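Local structure of haloacid dehalogenase domain protein hydrolase (Planctomyces limnophilus, 4OVY) at residues V32-R37 against Q152-T157; E78-V83 against T100-A105. The protein is probably a hydrolase of the haloacid dehalogenase (HAD) superfamily, perhaps a phosphatase, and binds a calcium ion. All blocks are in the same frame, centred on the assembly; numbering follows the deposited sequence.

Interaction 1 (V32-R37 against Q152-T157); sequences VPVSER and QHEFKT
The backbones of R37 and K156 meet through one bond, K156 N to R37 O at 2.8 Å, and F155 CA lies against the same carbonyl oxygen in a CA-H...O contact. A short 3-10 turn at V34-E36 leads into R37. Across from V34, E154, with positive phi, is the C-prime residue of the Schellman motif that ends helix 141-152.

R37 carries most of the contact. Its chain runs extended from CG to NE (chi2 -179°, chi3 -165°) and ends in a guanidinium held along its edge. NE and NH2 both grip V32 O within their own segment. R37 NH1 crosses to H153 O at 2.9 Å, near the guanidinium plane but bent, with an N-H...O angle of 144°. V34 CG2 lies over one face of the group, near its rim. At the other end of the side chain, R37 CB sits over one face of the F155 ring, 4.0 Å from its centroid, a CH-pi contact.

E154 OE2 is 3.8 Å from V34 CG2. This carboxylate stands almost perpendicular to the guanidinium. It reaches R37 NH1 through a water rather than a salt bridge. A second water joins V34 O to E154 O. Were the R37 side chain cut back to an alanine, H153 O and V32 O would probably be left without these donors, and the water link to E154 would probably be lost.

K156 also bonds by its backbone to V39. The contact therefore sits where two neighbouring parallel strands, 38-41 and 156-161, enter the Rossmann-like sheet of the HAD fold.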
loop_
_atom_site.group_PDB
_atom_site.type_symbol
_atom_site.label_atom_id
_atom_site.label_comp_id
_atom_site.label_asym_id
_atom_site.label_seq_id
_atom_site.Cartn_x
_atom_site.Cartn_y
_atom_site.Cartn_z
ATOM N N VAL A 32 18.196 -1.008 -14.085
ATOM C CA VAL A 32 17.354 -1.351 -12.954
ATOM C C VAL A 32 16.374 -2.420 -13.417
ATOM O O VAL A 32 15.646 -2.208 -14.391
ATOM C CB VAL A 32 16.586 -0.112 -12.464
ATOM C CG1 VAL A 32 15.590 -0.473 -11.374
ATOM C CG2 VAL A 32 17.560 0.935 -11.967
ATOM N N PRO A 33 16.345 -3.574 -12.724
ATOM C CA PRO A 33 15.351 -4.601 -13.035
ATOM C C PRO A 33 13.942 -4.020 -13.038
ATOM O O PRO A 33 13.653 -3.121 -12.254
ATOM C CB PRO A 33 15.517 -5.611 -11.892
ATOM C CG PRO A 33 16.918 -5.428 -11.431
ATOM C CD PRO A 33 17.205 -3.963 -11.595
ATOM N N VAL A 34 13.087 -4.531 -13.922
ATOM C CA VAL A 34 11.724 -4.024 -14.090
ATOM C C VAL A 34 10.996 -3.885 -12.758
ATOM O O VAL A 34 10.385 -2.859 -12.507
ATOM C CB VAL A 34 10.889 -4.930 -15.027
ATOM C CG1 VAL A 34 9.401 -4.590 -14.955
ATOM C CG2 VAL A 34 11.393 -4.806 -16.459
ATOM N N SER A 35 11.073 -4.911 -11.914
ATOM C CA SER A 35 10.385 -4.907 -10.611
ATOM C C SER A 35 10.794 -3.749 -9.684
ATOM O O SER A 35 10.050 -3.411 -8.765
ATOM C CB SER A 35 10.607 -6.240 -9.884
ATOM O OG SER A 35 11.970 -6.402 -9.528
ATOM N N GLU A 36 11.969 -3.160 -9.915
ATOM C CA GLU A 36 12.476 -2.067 -9.073
ATOM C C GLU A 36 12.187 -0.665 -9.634
ATOM O O GLU A 36 12.493 0.342 -8.986
ATOM C CB GLU A 36 13.989 -2.232 -8.852
ATOM C CG GLU A 36 14.366 -3.407 -7.963
ATOM C CD GLU A 36 15.865 -3.682 -7.942
ATOM O OE1 GLU A 36 16.677 -2.729 -7.899
ATOM O OE2 GLU A 36 16.241 -4.861 -7.970
ATOM N N ARG A 37 11.587 -0.596 -10.821
ATOM C CA ARG A 37 11.331 0.683 -11.488
ATOM C C ARG A 37 10.107 1.396 -10.916
ATOM O O ARG A 37 9.042 1.438 -11.531
ATOM C CB ARG A 37 11.188 0.476 -12.993
ATOM C CG ARG A 37 12.456 -0.077 -13.625
ATOM C CD ARG A 37 12.306 -0.257 -15.123
ATOM N NE ARG A 37 13.383 -1.094 -15.628
ATOM C CZ ARG A 37 13.421 -1.648 -16.832
ATOM N NH1 ARG A 37 12.444 -1.449 -17.713
ATOM N NH2 ARG A 37 14.458 -2.413 -17.151
ATOM N N GLN A 152 5.362 2.890 -20.410
ATOM C CA GLN A 152 5.841 2.194 -21.617
ATOM C C GLN A 152 7.200 1.529 -21.400
ATOM O O GLN A 152 7.501 0.525 -22.033
ATOM C CB GLN A 152 5.907 3.151 -22.808
ATOM C CG GLN A 152 4.540 3.521 -23.375
ATOM C CD GLN A 152 4.577 4.757 -24.268
ATOM O OE1 GLN A 152 5.646 5.204 -24.700
ATOM N NE2 GLN A 152 3.404 5.315 -24.548
ATOM N N HIS A 153 8.007 2.081 -20.494
ATOM C CA HIS A 153 9.301 1.512 -20.143
ATOM C C HIS A 153 9.265 0.700 -18.848
ATOM O O HIS A 153 10.300 0.483 -18.210
ATOM C CB HIS A 153 10.347 2.627 -20.089
ATOM C CG HIS A 153 10.661 3.190 -21.435
ATOM N ND1 HIS A 153 9.838 4.092 -22.073
ATOM C CD2 HIS A 153 11.681 2.940 -22.288
ATOM C CE1 HIS A 153 10.351 4.391 -23.253
ATOM N NE2 HIS A 153 11.471 3.708 -23.405
ATOM N N GLU A 154 8.061 0.245 -18.495
ATOM C CA GLU A 154 7.820 -0.704 -17.405
ATOM C C GLU A 154 8.094 -0.132 -16.010
ATOM O O GLU A 154 8.393 -0.880 -15.091
ATOM C CB GLU A 154 8.568 -2.027 -17.648
ATOM C CG GLU A 154 8.252 -2.653 -19.011
ATOM C CD GLU A 154 8.714 -4.101 -19.129
ATOM O OE1 GLU A 154 8.047 -4.996 -18.562
ATOM O OE2 GLU A 154 9.739 -4.353 -19.802
ATOM N N PHE A 155 7.959 1.184 -15.850
ATOM C CA PHE A 155 7.921 1.791 -14.511
ATOM C C PHE A 155 6.528 1.643 -13.935
ATOM O O PHE A 155 5.552 1.679 -14.679
ATOM C CB PHE A 155 8.213 3.294 -14.546
ATOM C CG PHE A 155 9.659 3.642 -14.703
ATOM C CD1 PHE A 155 10.311 3.435 -15.906
ATOM C CD2 PHE A 155 10.365 4.216 -13.651
ATOM C CE1 PHE A 155 11.643 3.766 -16.055
ATOM C CE2 PHE A 155 11.702 4.554 -13.795
ATOM C CZ PHE A 155 12.342 4.323 -14.996
ATOM N N LYS A 156 6.441 1.496 -12.615
ATOM C CA LYS A 156 5.176 1.615 -11.888
ATOM C C LYS A 156 5.091 3.019 -11.319
ATOM O O LYS A 156 5.938 3.422 -10.516
ATOM C CB LYS A 156 5.078 0.610 -10.735
ATOM C CG LYS A 156 4.952 -0.832 -11.183
ATOM C CD LYS A 156 4.905 -1.804 -10.009
ATOM C CE LYS A 156 3.505 -2.005 -9.453
ATOM N NZ LYS A 156 3.362 -3.349 -8.808
ATOM N N THR A 157 4.054 3.743 -11.722
ATOM C CA THR A 157 3.878 5.144 -11.371
ATOM C C THR A 157 2.961 5.248 -10.156
ATOM O O THR A 157 1.815 4.812 -10.216
ATOM C CB THR A 157 3.248 5.937 -12.536
ATOM O OG1 THR A 157 2.027 5.302 -12.946
ATOM C CG2 THR A 157 4.201 6.009 -13.729
HETATM O O HOH W 1 7.738 -2.073 -12.751
HETATM O O HOH W 2 12.017 -2.570 -20.208
#

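Interaction 2 (E78-V83 against T100-A105); sequences EPFRAV and TELTMA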
loop_
_atom_site.group_PDB
_atom_site.type_symbol
_atom_site.label_atom_id
_atom_site.label_comp_id
_atom_site.label_asym_id
_atom_site.label_seq_id
_atom_site.Cartn_x
_atom_site.Cartn_y
_atom_site.Cartn_z
ATOM N N GLU A 78 -13.085 27.381 14.727
ATOM C CA GLU A 78 -12.130 27.283 13.609
ATOM C C GLU A 78 -11.878 25.813 13.292
ATOM O O GLU A 78 -11.960 24.967 14.181
ATOM C CB GLU A 78 -10.800 27.967 13.949
ATOM C CG GLU A 78 -10.890 29.464 14.216
ATOM C CD GLU A 78 -11.375 30.271 13.021
ATOM O OE1 GLU A 78 -11.416 29.738 11.890
ATOM O OE2 GLU A 78 -11.725 31.456 13.216
ATOM N N PRO A 79 -11.560 25.496 12.028
ATOM C CA PRO A 79 -11.416 26.379 10.866
ATOM C C PRO A 79 -12.733 26.655 10.131
ATOM O O PRO A 79 -12.726 27.295 9.085
ATOM C CB PRO A 79 -10.483 25.578 9.957
ATOM C CG PRO A 79 -10.855 24.166 10.231
ATOM C CD PRO A 79 -11.259 24.095 11.680
ATOM N N PHE A 80 -13.850 26.189 10.680
ATOM C CA PHE A 80 -15.147 26.314 10.014
ATOM C C PHE A 80 -15.546 27.771 9.827
ATOM O O PHE A 80 -16.091 28.131 8.786
ATOM C CB PHE A 80 -16.219 25.556 10.794
ATOM C CG PHE A 80 -15.857 24.121 11.047
ATOM C CD1 PHE A 80 -16.035 23.165 10.059
ATOM C CD2 PHE A 80 -15.292 23.736 12.257
ATOM C CE1 PHE A 80 -15.682 21.846 10.282
ATOM C CE2 PHE A 80 -14.935 22.418 12.487
ATOM C CZ PHE A 80 -15.135 21.469 11.498
ATOM N N ARG A 81 -15.254 28.598 10.829
ATOM C CA ARG A 81 -15.484 30.045 10.753
ATOM C C ARG A 81 -14.789 30.627 9.519
ATOM O O ARG A 81 -15.415 31.328 8.710
ATOM C CB ARG A 81 -14.973 30.716 12.038
ATOM C CG ARG A 81 -15.353 32.183 12.228
ATOM C CD ARG A 81 -14.541 33.148 11.375
ATOM N NE ARG A 81 -13.104 32.873 11.415
ATOM C CZ ARG A 81 -12.201 33.402 10.586
ATOM N NH1 ARG A 81 -10.923 33.075 10.719
ATOM N NH2 ARG A 81 -12.556 34.260 9.634
ATOM N N ALA A 82 -13.500 30.325 9.370
ATOM C CA ALA A 82 -12.728 30.783 8.209
ATOM C C ALA A 82 -13.354 30.316 6.897
ATOM O O ALA A 82 -13.417 31.075 5.926
ATOM C CB ALA A 82 -11.288 30.297 8.300
ATOM N N VAL A 83 -13.826 29.072 6.873
ATOM C CA VAL A 83 -14.455 28.515 5.670
ATOM C C VAL A 83 -15.729 29.290 5.328
ATOM O O VAL A 83 -15.924 29.713 4.185
ATOM C CB VAL A 83 -14.786 27.016 5.832
ATOM C CG1 VAL A 83 -15.525 26.492 4.610
ATOM C CG2 VAL A 83 -13.523 26.201 6.075
ATOM N N THR A 100 -6.858 17.248 6.116
ATOM C CA THR A 100 -7.398 15.932 6.407
ATOM C C THR A 100 -8.247 15.960 7.694
ATOM O O THR A 100 -9.284 15.313 7.744
ATOM C CB THR A 100 -6.304 14.838 6.407
ATOM O OG1 THR A 100 -5.921 14.577 5.052
ATOM C CG2 THR A 100 -6.800 13.528 7.001
ATOM N N GLU A 101 -7.845 16.738 8.701
ATOM C CA GLU A 101 -8.682 16.901 9.898
ATOM C C GLU A 101 -10.050 17.520 9.580
ATOM O O GLU A 101 -11.064 17.112 10.146
ATOM C CB GLU A 101 -7.969 17.730 10.969
ATOM C CG GLU A 101 -6.825 16.982 11.629
ATOM C CD GLU A 101 -6.025 17.829 12.601
ATOM O OE1 GLU A 101 -5.886 19.051 12.390
ATOM O OE2 GLU A 101 -5.513 17.256 13.575
ATOM N N LEU A 102 -10.070 18.504 8.684
ATOM C CA LEU A 102 -11.316 19.149 8.286
ATOM C C LEU A 102 -12.217 18.148 7.557
ATOM O O LEU A 102 -13.422 18.081 7.813
ATOM C CB LEU A 102 -11.026 20.369 7.408
ATOM C CG LEU A 102 -12.208 21.139 6.826
ATOM C CD1 LEU A 102 -13.125 21.630 7.933
ATOM C CD2 LEU A 102 -11.718 22.307 5.982
ATOM N N THR A 103 -11.622 17.360 6.665
ATOM C CA THR A 103 -12.365 16.345 5.932
ATOM C C THR A 103 -12.840 15.235 6.879
ATOM O O THR A 103 -13.973 14.760 6.773
ATOM C CB THR A 103 -11.502 15.757 4.794
ATOM O OG1 THR A 103 -11.009 16.825 3.971
ATOM C CG2 THR A 103 -12.308 14.801 3.949
HETATM N N MSE A 104 -11.969 14.850 7.815
HETATM C CA MSE A 104 -12.271 13.849 8.839
HETATM C C MSE A 104 -13.471 14.254 9.655
HETATM O O MSE A 104 -14.378 13.449 9.865
HETATM C CB MSE A 104 -11.052 13.703 9.758
HETATM C CG MSE A 104 -11.247 12.797 10.970
HETATM SE SE MSE A 104 -9.820 13.151 12.287
HETATM C CE MSE A 104 -10.456 14.887 12.987
ATOM N N ALA A 105 -13.490 15.502 10.121
ATOM C CA ALA A 105 -14.550 15.968 11.017
ATOM C C ALA A 105 -15.916 16.074 10.333
ATOM O O ALA A 105 -16.938 16.072 11.010
ATOM C CB ALA A 105 -14.173 17.309 11.636
#
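L102 points its two methyls at P79, F80 and V83, joining two helices of the mainly helical region between strands 38-41 and 156-161. Such an insertion in the HAD fold is usually called a cap. The contact is wholly apolar, with no hydrogen bond across it.

L102 CG stands anti to the backbone N (chi1 177°), and this carries the branch out from helix 95-106 toward the start of helix 80-84. The two methyls then divide the work. L102 CD1 meets the F80 ring on the side of F80 CD1 and CE1, and lies 3.5 Å from F80 CE1. It approaches the ring obliquely. L102 CD1 also touches P79 CG, at 4.1 Å. L102 CD2 turns to V83 and lies 4.3 Å from V83 CG2.

The side chains of F80 and L102 lie alongside each other and run in opposite senses, as do those of P79 and L102. F80 thus reaches beyond the leucine, and its far end meets the next turn of helix 95-106. There A105 CB sits at the ring edge, near the ring plane. The ring also stacks with W74.

P79 follows a cis peptide bond and holds the N-cap position of helix 80-84. It also packs on L94. Helix 55-67 adds to the apolar cluster: V64 touches both L102 and V83, A60 packs on L102, and L61 on V83.

The polar residues of 78-83 are engaged away from the leucine. E78 OE2 receives R81 NE through its syn lone pair in a salt bridge of 2.7 Å, almost in the guanidinium plane.

Overall arrangement
From the N terminus the chain passes helix 11-24 and reaches 32-37, just before strand 38-41. It then runs through helix 55-67 to 78-83, and after helix 88-91 it comes to 100-105. That return closes the short loop of interaction 2. The chain goes on through helices 112-125 and 141-152 to 152-157, where interaction 1 closes the long loop. Interaction 2 is thus nested inside interaction 1. The two do not touch: their centres are 39 Å apart, on opposite sides of the chain's centre. Interaction 1 ties together the entries to two core strands, whereas interaction 2 joins helices within the inserted helical region.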